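Local coordinates for protein carbohydrate kinase (Agrobacterium tumefaciens, PDB 2NWH) that probably transfers phosphate from ATP to a sugar or sugar-like substrate, as a member of the pfkB family of carbohydrate kinases, at residues T148-G153 with L176-G181; E160-A165 with D182-F187; K116-R121 with A142-D147. All coordinates share one frame; numbering follows the deposited sequence.

Contact 1. Residues T148-G153 with L176-G181; sequences TLTALG and LKAALG. With CA (calcium ion), chain B.
Thr-150 and Ala-179 bring the two backbones together, their CA atoms 4.5 Å apart, where a regular helical turn meets a loop. Residues 148-153 lie within helix 146-158, whereas 177-181 have helical torsions without the regular bonds, and no direct hydrogen bond joins the two segments. The closeness depends on small groups: the CB of Ala-179 points at the helix and rests against its backbone, 3.6 Å from the O of Leu-149, while Gly-153 adds no side chain on the same side. Next to it in the chain, Ala-178 CB meets the forked end of Thr-150, lying 3.4 Å from OG1 and 3.7 Å from CG2. With OG1 set beside its own backbone N (chi1 -48°), Thr-150 hydrogen-bonds back to Glu-146 O and also holds a water at 2.7 Å from OG1; that water weakly accepts from the N of Ala-179, making a solvent bridge between helix and loop. The apolar end is formed by Leu-176, whose CD2 is equally near both methyls of Leu-149, 3.9 Å from CD1 and from CD2. The O of Ala-178 binds a calcium ion, 2.4 Å away, with three waters as further ligands. Beneath the helix, Leu-149 also packs on Cys-140 of strand 137-141, and Leu-176 reaches Leu-186 of strand 185-189; helix 120-123 touches Thr-148, Ala-151 and Leu-152.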
ATOM      1  N   THR A 148     -12.521   9.130   9.275  1.00 22.12           N
ATOM      2  CA  THR A 148     -11.606   9.917   8.473  1.00 20.42           C
ATOM      3  C   THR A 148     -11.621   9.430   7.038  1.00 20.75           C
ATOM      4  O   THR A 148     -11.616  10.238   6.106  1.00 20.20           O
ATOM      5  CB  THR A 148     -10.184   9.898   9.090  1.00 20.74           C
ATOM      6  OG1 THR A 148     -10.310  10.406  10.426  1.00 19.24           O
ATOM      7  CG2 THR A 148      -9.253  10.849   8.309  1.00 17.78           C
ATOM      8  N   LEU A 149     -11.696   8.106   6.871  1.00 20.58           N
ATOM      9  CA  LEU A 149     -11.756   7.529   5.561  1.00 20.86           C
ATOM     10  C   LEU A 149     -13.041   7.944   4.855  1.00 20.39           C
ATOM     11  O   LEU A 149     -13.016   8.385   3.711  1.00 19.85           O
ATOM     12  CB  LEU A 149     -11.602   6.021   5.645  1.00 20.17           C
ATOM     13  CG  LEU A 149     -10.231   5.490   6.033  1.00 19.98           C
ATOM     14  CD1 LEU A 149     -10.337   4.038   6.458  1.00 23.12           C
ATOM     15  CD2 LEU A 149      -9.265   5.666   4.860  1.00 20.42           C
ATOM     16  N   THR A 150     -14.166   7.918   5.560  1.00 22.45           N
ATOM     17  CA  THR A 150     -15.413   8.409   4.954  1.00 22.60           C
ATOM     18  C   THR A 150     -15.350   9.902   4.558  1.00 22.79           C
ATOM     19  O   THR A 150     -15.774  10.280   3.434  1.00 21.83           O
ATOM     20  CB  THR A 150     -16.581   8.153   5.895  1.00 23.20           C
ATOM     21  OG1 THR A 150     -16.505   6.799   6.357  1.00 23.39           O
ATOM     22  CG2 THR A 150     -17.943   8.415   5.203  1.00 25.73           C
ATOM     23  N   ALA A 151     -14.816  10.744   5.460  1.00 21.27           N
ATOM     24  CA  ALA A 151     -14.697  12.173   5.194  1.00 20.54           C
ATOM     25  C   ALA A 151     -13.795  12.436   3.999  1.00 20.06           C
ATOM     26  O   ALA A 151     -14.111  13.315   3.177  1.00 19.70           O
ATOM     27  CB  ALA A 151     -14.177  12.924   6.418  1.00 20.85           C
ATOM     28  N   LEU A 152     -12.697  11.677   3.926  1.00 19.49           N
ATOM     29  CA  LEU A 152     -11.774  11.709   2.768  1.00 20.68           C
ATOM     30  C   LEU A 152     -12.509  11.371   1.464  1.00 21.06           C
ATOM     31  O   LEU A 152     -12.355  12.082   0.455  1.00 20.00           O
ATOM     32  CB  LEU A 152     -10.587  10.744   2.948  1.00 20.58           C
ATOM     33  CG  LEU A 152      -9.564  10.825   1.813  1.00 20.26           C
ATOM     34  CD1 LEU A 152      -9.072  12.280   1.508  1.00 20.94           C
ATOM     35  CD2 LEU A 152      -8.406   9.825   2.018  1.00 16.94           C
ATOM     36  N   GLY A 153     -13.311  10.305   1.487  1.00 22.28           N
ATOM     37  CA  GLY A 153     -14.174   9.984   0.342  1.00 24.19           C
ATOM     38  C   GLY A 153     -15.085  11.164  -0.099  1.00 25.80           C
ATOM     39  O   GLY A 153     -15.139  11.520  -1.293  1.00 25.67           O
ATOM     40  N   LEU A 176     -13.259   0.864   5.563  1.00 33.50           N
ATOM     41  CA  LEU A 176     -13.458   1.475   4.240  1.00 33.49           C
ATOM     42  C   LEU A 176     -14.918   1.419   3.772  1.00 33.08           C
ATOM     43  O   LEU A 176     -15.267   1.983   2.737  1.00 33.30           O
ATOM     44  CB  LEU A 176     -12.529   0.836   3.171  1.00 32.90           C
ATOM     45  CG  LEU A 176     -11.046   1.214   3.277  1.00 33.65           C
ATOM     46  CD1 LEU A 176     -10.192   0.205   2.557  1.00 33.17           C
ATOM     47  CD2 LEU A 176     -10.756   2.666   2.824  1.00 33.41           C
ATOM     48  N   LYS A 177     -15.771   0.767   4.559  1.00 34.03           N
ATOM     49  CA  LYS A 177     -17.145   0.441   4.142  1.00 33.04           C
ATOM     50  C   LYS A 177     -17.985   1.656   3.705  1.00 32.71           C
ATOM     51  O   LYS A 177     -18.572   1.619   2.604  1.00 32.11           O
ATOM     52  CB  LYS A 177     -17.844  -0.376   5.227  1.00 33.63           C
ATOM     53  CG  LYS A 177     -19.197  -0.976   4.825  1.00 35.98           C
ATOM     54  CD  LYS A 177     -19.806  -1.846   5.947  1.00 40.57           C
ATOM     55  CE  LYS A 177     -19.689  -1.196   7.347  1.00 41.21           C
ATOM     56  NZ  LYS A 177     -20.389   0.122   7.481  1.00 43.67           N
ATOM     57  N   ALA A 178     -18.043   2.730   4.517  1.00 31.91           N
ATOM     58  CA  ALA A 178     -18.816   3.918   4.089  1.00 31.55           C
ATOM     59  C   ALA A 178     -18.155   4.656   2.904  1.00 31.55           C
ATOM     60  O   ALA A 178     -18.837   5.259   2.051  1.00 30.84           O
ATOM     61  CB  ALA A 178     -19.087   4.865   5.240  1.00 32.03           C
ATOM     62  N   ALA A 179     -16.834   4.561   2.819  1.00 31.21           N
ATOM     63  CA  ALA A 179     -16.086   5.287   1.789  1.00 31.57           C
ATOM     64  C   ALA A 179     -16.131   4.565   0.438  1.00 31.49           C
ATOM     65  O   ALA A 179     -15.757   5.116  -0.605  1.00 31.25           O
ATOM     66  CB  ALA A 179     -14.637   5.465   2.254  1.00 30.61           C
ATOM     67  N   LEU A 180     -16.615   3.330   0.457  1.00 33.01           N
ATOM     68  CA  LEU A 180     -16.558   2.470  -0.720  1.00 33.08           C
ATOM     69  C   LEU A 180     -17.054   3.135  -1.981  1.00 33.44           C
ATOM     70  O   LEU A 180     -16.389   3.084  -3.001  1.00 34.73           O
ATOM     71  CB  LEU A 180     -17.284   1.177  -0.464  1.00 34.06           C
ATOM     72  CG  LEU A 180     -16.497   0.121   0.298  1.00 35.10           C
ATOM     73  CD1 LEU A 180     -17.115  -1.204  -0.104  1.00 35.81           C
ATOM     74  CD2 LEU A 180     -14.968   0.182  -0.030  1.00 36.14           C
ATOM     75  N   GLY A 181     -18.223   3.761  -1.904  1.00 34.24           N
ATOM     76  CA  GLY A 181     -18.803   4.466  -3.036  1.00 34.31           C
ATOM     77  C   GLY A 181     -17.966   5.599  -3.610  1.00 34.21           C
ATOM     78  O   GLY A 181     -18.230   6.034  -4.756  1.00 35.19           O
TER
HETATM   79 CA    CA B 401     -20.765   6.156   0.991  1.00 37.89          CA
HETATM   80  O   HOH W   1     -15.451   4.551   5.253  1.00 36.46           O
HETATM   81  O   HOH W   2     -20.667   3.539   0.455  1.00 49.38           O
HETATM   82  O   HOH W   3     -19.533   6.805  -0.819  1.00 41.53           O
HETATM   83  O   HOH W   4     -20.041   7.931   2.589  1.00 50.59           O

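Contact 2. Residues E160-A165 with D182-F187; sequences EKPLAA and DIDILF
Ala-165 and Ile-185 tie two neighbouring parallel strands together, the Ala-165 N giving a 2.9 Å hydrogen bond to the Ile-185 O. The O of Ala-165 then accepts from the N of Phe-187 at 2.7 Å, a nearly straight bond (173° at the hydrogen). Short axes of 163-165 and 185-187 approach to 4.7 Å and run nearly parallel. At the start of the ladder the O of Leu-163 takes a bent bond from Asp-184 N, 2.6 Å long with 132° at the hydrogen, and a weak one from Ile-185 N.

The dense part is apolar. On one face of the sheet, Ile-183 sends CD1 to within 3.8 Å of Ala-165 CB, while its CG1 lies across the end of Leu-163, 3.8 Å from CD2; Leu-186 adds its CG beside the same alanine methyl. Leu-163 gets there with CG anti to its backbone N (chi1 175°), and helix 146-158 closes over it through Leu-152. On the other face Ala-164 CB packs on Ile-185 and obliquely on the Phe-187 ring, which has Ile-185 CG2 above one face, near its rim; helix 255-266 covers this side. At the N-terminal ends of the two segments the contact is looser and more polar: Asp-184 OD2 lies alongside Pro-162, 3.5 Å from CA, and Asp-182 turns its carboxylate away to a salt bridge with Arg-157.

Buried main-chain groups are thus paired between strands while apolar side chains pack on both faces, as in a beta-alpha-beta unit of a ribokinase-like core; the acidic groups stay at the partly exposed ends, where the arginine probably keeps Asp-182 ionised.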
ATOM      1  N   GLU A 160     -13.536  16.241  -7.226  1.00 29.31           N
ATOM      2  CA  GLU A 160     -13.349  15.414  -8.429  1.00 30.24           C
ATOM      3  C   GLU A 160     -11.915  14.895  -8.576  1.00 30.65           C
ATOM      4  O   GLU A 160     -11.263  15.029  -9.633  1.00 31.12           O
ATOM      5  CB  GLU A 160     -13.842  16.174  -9.682  1.00 31.49           C
ATOM      6  CG  GLU A 160     -15.252  16.699  -9.519  1.00 34.92           C
ATOM      7  CD  GLU A 160     -15.513  18.024 -10.249  1.00 40.78           C
ATOM      8  OE1 GLU A 160     -14.642  18.929 -10.186  1.00 45.17           O
ATOM      9  OE2 GLU A 160     -16.604  18.182 -10.837  1.00 40.91           O
ATOM     10  N   LYS A 161     -11.422  14.305  -7.489  1.00 29.31           N
ATOM     11  CA  LYS A 161     -10.142  13.627  -7.488  1.00 28.89           C
ATOM     12  C   LYS A 161     -10.385  12.139  -7.374  1.00 28.22           C
ATOM     13  O   LYS A 161     -11.136  11.704  -6.499  1.00 28.84           O
ATOM     14  CB  LYS A 161      -9.239  14.111  -6.355  1.00 28.56           C
ATOM     15  CG  LYS A 161      -8.911  15.590  -6.445  1.00 28.99           C
ATOM     16  CD  LYS A 161      -7.968  15.928  -7.602  1.00 24.84           C
ATOM     17  CE  LYS A 161      -7.752  17.458  -7.664  1.00 21.37           C
ATOM     18  NZ  LYS A 161      -7.325  17.831  -9.050  1.00 23.56           N
ATOM     19  N   PRO A 162      -9.775  11.352  -8.279  1.00 27.45           N
ATOM     20  CA  PRO A 162      -9.781   9.897  -8.157  1.00 27.28           C
ATOM     21  C   PRO A 162      -9.221   9.472  -6.803  1.00 27.57           C
ATOM     22  O   PRO A 162      -8.203  10.063  -6.334  1.00 26.91           O
ATOM     23  CB  PRO A 162      -8.846   9.443  -9.301  1.00 26.88           C
ATOM     24  CG  PRO A 162      -9.013  10.549 -10.341  1.00 28.49           C
ATOM     25  CD  PRO A 162      -9.069  11.805  -9.493  1.00 27.88           C
ATOM     26  N   LEU A 163      -9.852   8.476  -6.177  1.00 26.64           N
ATOM     27  CA  LEU A 163      -9.338   7.956  -4.894  1.00 27.19           C
ATOM     28  C   LEU A 163      -9.103   6.447  -4.946  1.00 27.02           C
ATOM     29  O   LEU A 163     -10.029   5.687  -5.251  1.00 28.40           O
ATOM     30  CB  LEU A 163     -10.312   8.266  -3.740  1.00 26.79           C
ATOM     31  CG  LEU A 163     -10.065   7.742  -2.307  1.00 27.52           C
ATOM     32  CD1 LEU A 163      -8.831   8.325  -1.654  1.00 23.72           C
ATOM     33  CD2 LEU A 163     -11.299   8.036  -1.416  1.00 26.08           C
ATOM     34  N   ALA A 164      -7.876   6.048  -4.645  1.00 26.35           N
ATOM     35  CA  ALA A 164      -7.503   4.647  -4.414  1.00 27.16           C
ATOM     36  C   ALA A 164      -7.227   4.369  -2.922  1.00 26.68           C
ATOM     37  O   ALA A 164      -6.946   5.272  -2.141  1.00 26.37           O
ATOM     38  CB  ALA A 164      -6.242   4.288  -5.258  1.00 26.20           C
ATOM     39  N   ALA A 165      -7.289   3.106  -2.553  1.00 27.74           N
ATOM     40  CA  ALA A 165      -7.184   2.687  -1.169  1.00 28.29           C
ATOM     41  C   ALA A 165      -6.477   1.354  -1.073  1.00 28.62           C
ATOM     42  O   ALA A 165      -6.667   0.463  -1.911  1.00 29.11           O
ATOM     43  CB  ALA A 165      -8.576   2.573  -0.568  1.00 28.18           C
ATOM     44  N   ASP A 182     -16.990   6.090  -2.821  1.00 33.07           N
ATOM     45  CA  ASP A 182     -16.089   7.173  -3.234  1.00 32.38           C
ATOM     46  C   ASP A 182     -14.672   6.693  -3.649  1.00 32.68           C
ATOM     47  O   ASP A 182     -13.824   7.514  -4.048  1.00 33.34           O
ATOM     48  CB  ASP A 182     -15.989   8.217  -2.131  1.00 32.06           C
ATOM     49  CG  ASP A 182     -17.281   9.032  -1.978  1.00 30.50           C
ATOM     50  OD1 ASP A 182     -17.792   9.491  -3.025  1.00 28.61           O
ATOM     51  OD2 ASP A 182     -17.752   9.242  -0.833  1.00 28.19           O
ATOM     52  N   ILE A 183     -14.436   5.384  -3.550  1.00 32.35           N
ATOM     53  CA  ILE A 183     -13.133   4.768  -3.895  1.00 31.98           C
ATOM     54  C   ILE A 183     -13.145   4.190  -5.331  1.00 31.87           C
ATOM     55  O   ILE A 183     -13.896   3.259  -5.649  1.00 31.99           O
ATOM     56  CB  ILE A 183     -12.715   3.695  -2.853  1.00 30.95           C
ATOM     57  CG1 ILE A 183     -12.332   4.369  -1.537  1.00 33.70           C
ATOM     58  CG2 ILE A 183     -11.518   2.826  -3.369  1.00 32.23           C
ATOM     59  CD1 ILE A 183     -12.257   3.451  -0.336  1.00 34.34           C
ATOM     60  N   ASP A 184     -12.323   4.770  -6.195  1.00 31.30           N
ATOM     61  CA  ASP A 184     -12.197   4.316  -7.556  1.00 32.70           C
ATOM     62  C   ASP A 184     -11.516   2.962  -7.668  1.00 32.06           C
ATOM     63  O   ASP A 184     -11.902   2.167  -8.501  1.00 31.05           O
ATOM     64  CB  ASP A 184     -11.460   5.365  -8.386  1.00 33.73           C
ATOM     65  CG  ASP A 184     -12.359   6.520  -8.779  1.00 38.23           C
ATOM     66  OD1 ASP A 184     -13.546   6.523  -8.379  1.00 37.43           O
ATOM     67  OD2 ASP A 184     -11.879   7.404  -9.526  1.00 47.05           O
ATOM     68  N   ILE A 185     -10.481   2.726  -6.854  1.00 31.38           N
ATOM     69  CA  ILE A 185      -9.734   1.440  -6.862  1.00 31.62           C
ATOM     70  C   ILE A 185      -9.312   1.039  -5.444  1.00 31.74           C
ATOM     71  O   ILE A 185      -8.569   1.778  -4.775  1.00 31.93           O
ATOM     72  CB  ILE A 185      -8.443   1.485  -7.714  1.00 31.55           C
ATOM     73  CG1 ILE A 185      -8.720   2.046  -9.119  1.00 32.02           C
ATOM     74  CG2 ILE A 185      -7.816   0.047  -7.796  1.00 32.69           C
ATOM     75  CD1 ILE A 185      -7.516   2.569  -9.877  1.00 32.14           C
ATOM     76  N   LEU A 186      -9.772  -0.115  -4.986  1.00 30.66           N
ATOM     77  CA  LEU A 186      -9.360  -0.649  -3.689  1.00 31.74           C
ATOM     78  C   LEU A 186      -8.481  -1.877  -3.880  1.00 31.31           C
ATOM     79  O   LEU A 186      -8.867  -2.844  -4.575  1.00 31.42           O
ATOM     80  CB  LEU A 186     -10.568  -1.038  -2.842  1.00 31.01           C
ATOM     81  CG  LEU A 186     -10.447  -0.973  -1.309  1.00 34.31           C
ATOM     82  CD1 LEU A 186     -11.714  -1.534  -0.728  1.00 32.78           C
ATOM     83  CD2 LEU A 186      -9.266  -1.696  -0.680  1.00 35.18           C
ATOM     84  N   PHE A 187      -7.302  -1.841  -3.270  1.00 30.88           N
ATOM     85  CA  PHE A 187      -6.345  -2.955  -3.398  1.00 31.33           C
ATOM     86  C   PHE A 187      -6.397  -3.877  -2.198  1.00 32.03           C
ATOM     87  O   PHE A 187      -6.236  -3.442  -1.055  1.00 32.48           O
ATOM     88  CB  PHE A 187      -4.921  -2.457  -3.613  1.00 31.03           C
ATOM     89  CG  PHE A 187      -4.748  -1.651  -4.871  1.00 30.08           C
ATOM     90  CD1 PHE A 187      -4.648  -2.288  -6.108  1.00 26.76           C
ATOM     91  CD2 PHE A 187      -4.723  -0.271  -4.825  1.00 29.45           C
ATOM     92  CE1 PHE A 187      -4.506  -1.554  -7.270  1.00 25.52           C
ATOM     93  CE2 PHE A 187      -4.559   0.475  -5.984  1.00 29.07           C
ATOM     94  CZ  PHE A 187      -4.478  -0.177  -7.212  1.00 27.78           C
TER

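Contact 3. Residues K116-R121 with A142-D147; sequences KLFTPR and ANLPED
Asp-147 and Pro-120 meet at the starts of two helices, their side chains crossing at about a right angle. From its CB, 3.7 Å from Pro-120 CG, the aspartate runs to its CG, which comes within 3.4 Å of that same ring carbon. OD1 lies 3.5 Å from both CG and CD of Pro-120, and OD2 stands slightly farther off. A chi1 of 50° places the carboxylate between the backbone N and the carbonyl carbon of Asp-147, turning it over the proline. These are contacts with ring CH groups, and no hydrogen bond joins the segments.

Pro-145, in the N-cap position of helix 146-158, packs against the inverse gamma turn centred on Phe-118: its CD lies 3.3 Å from the O of Phe-118, and its CG approaches the CA of Lys-116. The same carbonyl accepts a hydrogen bond from Thr-148 OG1. Farther in, Phe-118 and Leu-144 lie side by side and point the same way, with the leucine CD2 3.5 Å from the ring CD1.

The contact therefore joins the loop leading into helix 120-123 to the connection between strand 137-141 and helix 146-158. Thr-119 caps the first of these helices through Arg-122 N. Inward, Phe-118 packs edge-to-face with Phe-85 and touches strand 55-63 at Ile-59 and Pro-61, while Leu-144 reaches Leu-149 of helix 146-158.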
ATOM      1  N   LYS A 116      -4.764   7.458  15.274  1.00 19.67           N
ATOM      2  CA  LYS A 116      -6.063   7.873  15.846  1.00 19.81           C
ATOM      3  C   LYS A 116      -6.197   9.381  15.946  1.00 19.73           C
ATOM      4  O   LYS A 116      -7.319   9.870  16.046  1.00 19.07           O
ATOM      5  CB  LYS A 116      -6.289   7.275  17.246  1.00 19.61           C
ATOM      6  CG  LYS A 116      -6.112   5.752  17.259  1.00 24.63           C
ATOM      7  CD  LYS A 116      -6.469   5.160  18.597  1.00 30.62           C
ATOM      8  CE  LYS A 116      -6.683   3.683  18.428  1.00 33.86           C
ATOM      9  NZ  LYS A 116      -5.373   3.005  18.503  1.00 40.28           N
ATOM     10  N   LEU A 117      -5.073  10.106  15.905  1.00 18.79           N
ATOM     11  CA  LEU A 117      -5.111  11.582  15.939  1.00 19.87           C
ATOM     12  C   LEU A 117      -5.501  12.192  14.607  1.00 19.72           C
ATOM     13  O   LEU A 117      -5.844  13.384  14.542  1.00 19.52           O
ATOM     14  CB  LEU A 117      -3.764  12.161  16.369  1.00 19.94           C
ATOM     15  CG  LEU A 117      -3.301  11.829  17.801  1.00 20.99           C
ATOM     16  CD1 LEU A 117      -2.020  12.608  18.122  1.00 22.64           C
ATOM     17  CD2 LEU A 117      -4.346  12.058  18.867  1.00 23.75           C
ATOM     18  N   PHE A 118      -5.464  11.395  13.545  1.00 17.83           N
ATOM     19  CA  PHE A 118      -5.842  11.915  12.239  1.00 18.87           C
ATOM     20  C   PHE A 118      -7.374  11.812  12.112  1.00 18.90           C
ATOM     21  O   PHE A 118      -7.913  10.907  11.490  1.00 19.92           O
ATOM     22  CB  PHE A 118      -5.105  11.167  11.109  1.00 18.80           C
ATOM     23  CG  PHE A 118      -4.966  11.978   9.828  1.00 19.77           C
ATOM     24  CD1 PHE A 118      -4.013  11.613   8.865  1.00 19.56           C
ATOM     25  CD2 PHE A 118      -5.723  13.159   9.636  1.00 19.54           C
ATOM     26  CE1 PHE A 118      -3.881  12.340   7.670  1.00 20.89           C
ATOM     27  CE2 PHE A 118      -5.598  13.903   8.457  1.00 20.30           C
ATOM     28  CZ  PHE A 118      -4.678  13.495   7.479  1.00 17.04           C
ATOM     29  N   THR A 119      -8.059  12.752  12.740  1.00 18.92           N
ATOM     30  CA  THR A 119      -9.515  12.704  12.867  1.00 18.71           C
ATOM     31  C   THR A 119     -10.176  13.449  11.693  1.00 18.85           C
ATOM     32  O   THR A 119      -9.489  14.142  10.919  1.00 18.56           O
ATOM     33  CB  THR A 119      -9.953  13.421  14.130  1.00 18.93           C
ATOM     34  OG1 THR A 119      -9.492  14.759  14.010  1.00 19.83           O
ATOM     35  CG2 THR A 119      -9.349  12.715  15.397  1.00 20.68           C
ATOM     36  N   PRO A 120     -11.505  13.257  11.500  1.00 20.59           N
ATOM     37  CA  PRO A 120     -12.145  14.032  10.403  1.00 20.54           C
ATOM     38  C   PRO A 120     -11.954  15.531  10.540  1.00 20.40           C
ATOM     39  O   PRO A 120     -11.731  16.218   9.547  1.00 20.77           O
ATOM     40  CB  PRO A 120     -13.613  13.644  10.517  1.00 21.23           C
ATOM     41  CG  PRO A 120     -13.566  12.248  11.050  1.00 20.78           C
ATOM     42  CD  PRO A 120     -12.478  12.349  12.142  1.00 20.40           C
ATOM     43  N   ARG A 121     -12.011  16.025  11.773  1.00 21.19           N
ATOM     44  CA  ARG A 121     -11.783  17.442  12.048  1.00 21.94           C
ATOM     45  C   ARG A 121     -10.445  17.895  11.504  1.00 20.67           C
ATOM     46  O   ARG A 121     -10.350  18.925  10.842  1.00 21.43           O
ATOM     47  CB  ARG A 121     -11.855  17.629  13.559  1.00 23.14           C
ATOM     48  CG  ARG A 121     -11.534  18.977  14.082  1.00 27.31           C
ATOM     49  CD  ARG A 121     -12.124  19.083  15.491  1.00 35.82           C
ATOM     50  NE  ARG A 121     -12.229  20.486  15.839  1.00 42.49           N
ATOM     51  CZ  ARG A 121     -12.943  20.982  16.839  1.00 43.92           C
ATOM     52  NH1 ARG A 121     -12.949  22.290  17.032  1.00 47.36           N
ATOM     53  NH2 ARG A 121     -13.646  20.187  17.629  1.00 44.80           N
ATOM     54  N   ALA A 142      -5.978   2.021   5.070  1.00 22.99           N
ATOM     55  CA  ALA A 142      -6.941   1.813   6.124  1.00 24.31           C
ATOM     56  C   ALA A 142      -6.297   1.907   7.517  1.00 24.29           C
ATOM     57  O   ALA A 142      -6.919   1.502   8.507  1.00 24.89           O
ATOM     58  CB  ALA A 142      -7.705   0.459   5.895  1.00 24.71           C
ATOM     59  N   ASN A 143      -5.072   2.459   7.598  1.00 22.96           N
ATOM     60  CA  ASN A 143      -4.487   2.856   8.893  1.00 24.60           C
ATOM     61  C   ASN A 143      -5.202   4.062   9.495  1.00 24.12           C
ATOM     62  O   ASN A 143      -5.181   4.278  10.725  1.00 25.19           O
ATOM     63  CB  ASN A 143      -2.996   3.200   8.792  1.00 23.86           C
ATOM     64  CG  ASN A 143      -2.122   1.993   8.653  1.00 28.61           C
ATOM     65  OD1 ASN A 143      -1.340   1.879   7.693  1.00 32.27           O
ATOM     66  ND2 ASN A 143      -2.243   1.067   9.600  1.00 27.17           N
ATOM     67  N   LEU A 144      -5.785   4.885   8.631  1.00 24.44           N
ATOM     68  CA  LEU A 144      -6.521   6.072   9.085  1.00 23.70           C
ATOM     69  C   LEU A 144      -7.846   5.636   9.726  1.00 23.45           C
ATOM     70  O   LEU A 144      -8.409   4.605   9.368  1.00 23.25           O
ATOM     71  CB  LEU A 144      -6.860   6.986   7.903  1.00 24.63           C
ATOM     72  CG  LEU A 144      -5.726   7.582   7.051  1.00 26.82           C
ATOM     73  CD1 LEU A 144      -6.347   8.453   5.948  1.00 27.16           C
ATOM     74  CD2 LEU A 144      -4.741   8.366   7.873  1.00 28.73           C
ATOM     75  N   PRO A 145      -8.359   6.422  10.671  1.00 23.32           N
ATOM     76  CA  PRO A 145      -9.655   6.078  11.280  1.00 23.02           C
ATOM     77  C   PRO A 145     -10.813   5.912  10.279  1.00 22.93           C
ATOM     78  O   PRO A 145     -10.816   6.566   9.239  1.00 22.77           O
ATOM     79  CB  PRO A 145      -9.937   7.291  12.177  1.00 23.11           C
ATOM     80  CG  PRO A 145      -8.555   7.784  12.566  1.00 22.85           C
ATOM     81  CD  PRO A 145      -7.780   7.646  11.261  1.00 22.19           C
ATOM     82  N   GLU A 146     -11.800   5.066  10.624  1.00 22.86           N
ATOM     83  CA  GLU A 146     -12.975   4.869   9.776  0.60 23.26           C
ATOM     84  C   GLU A 146     -13.643   6.186   9.366  1.00 23.07           C
ATOM     85  O   GLU A 146     -13.834   6.433   8.159  1.00 22.87           O
ATOM     86  CB  GLU A 146     -13.980   3.882  10.422  0.60 23.62           C
ATOM     87  CG  GLU A 146     -15.344   3.768   9.712  0.60 23.84           C
ATOM     88  CD  GLU A 146     -16.109   2.477  10.068  0.60 26.87           C
ATOM     89  OE1 GLU A 146     -15.543   1.601  10.763  0.60 26.37           O
ATOM     90  OE2 GLU A 146     -17.275   2.325   9.625  0.60 25.84           O
ATOM     91  N   ASP A 147     -13.999   7.038  10.329  1.00 23.12           N
ATOM     92  CA  ASP A 147     -14.691   8.276   9.963  1.00 24.03           C
ATOM     93  C   ASP A 147     -13.843   9.222   9.110  1.00 22.14           C
ATOM     94  O   ASP A 147     -14.364  10.006   8.317  1.00 21.78           O
ATOM     95  CB  ASP A 147     -15.333   9.007  11.163  1.00 25.95           C
ATOM     96  CG  ASP A 147     -14.373   9.196  12.351  1.00 31.20           C
ATOM     97  OD1 ASP A 147     -14.758   9.922  13.310  1.00 38.81           O
ATOM     98  OD2 ASP A 147     -13.259   8.634  12.354  1.00 36.75           O
TER

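Overall arrangement
Contacts 3 and 1 both use helix 146-158, at its start and on its next turns; contact 2 takes up the turn and strand that follow it. Contact 1 is about 10 Å, centre to centre, from each of the others; contacts 2 and 3 are about 17 Å apart by centres and do not touch. Contacts 1 and 2 share one apolar layer, Leu-176 CD2 lying 3.6 Å from Ile-183 CD1, whereas between contacts 1 and 3 Leu-149 CD1 lies 3.5 Å from Leu-144 O. The calcium ion belongs to contact 1, about 5 Å from the Asp-182 side chain; the sodium site comprises Asp-249 and Thr-251, outside all six segments.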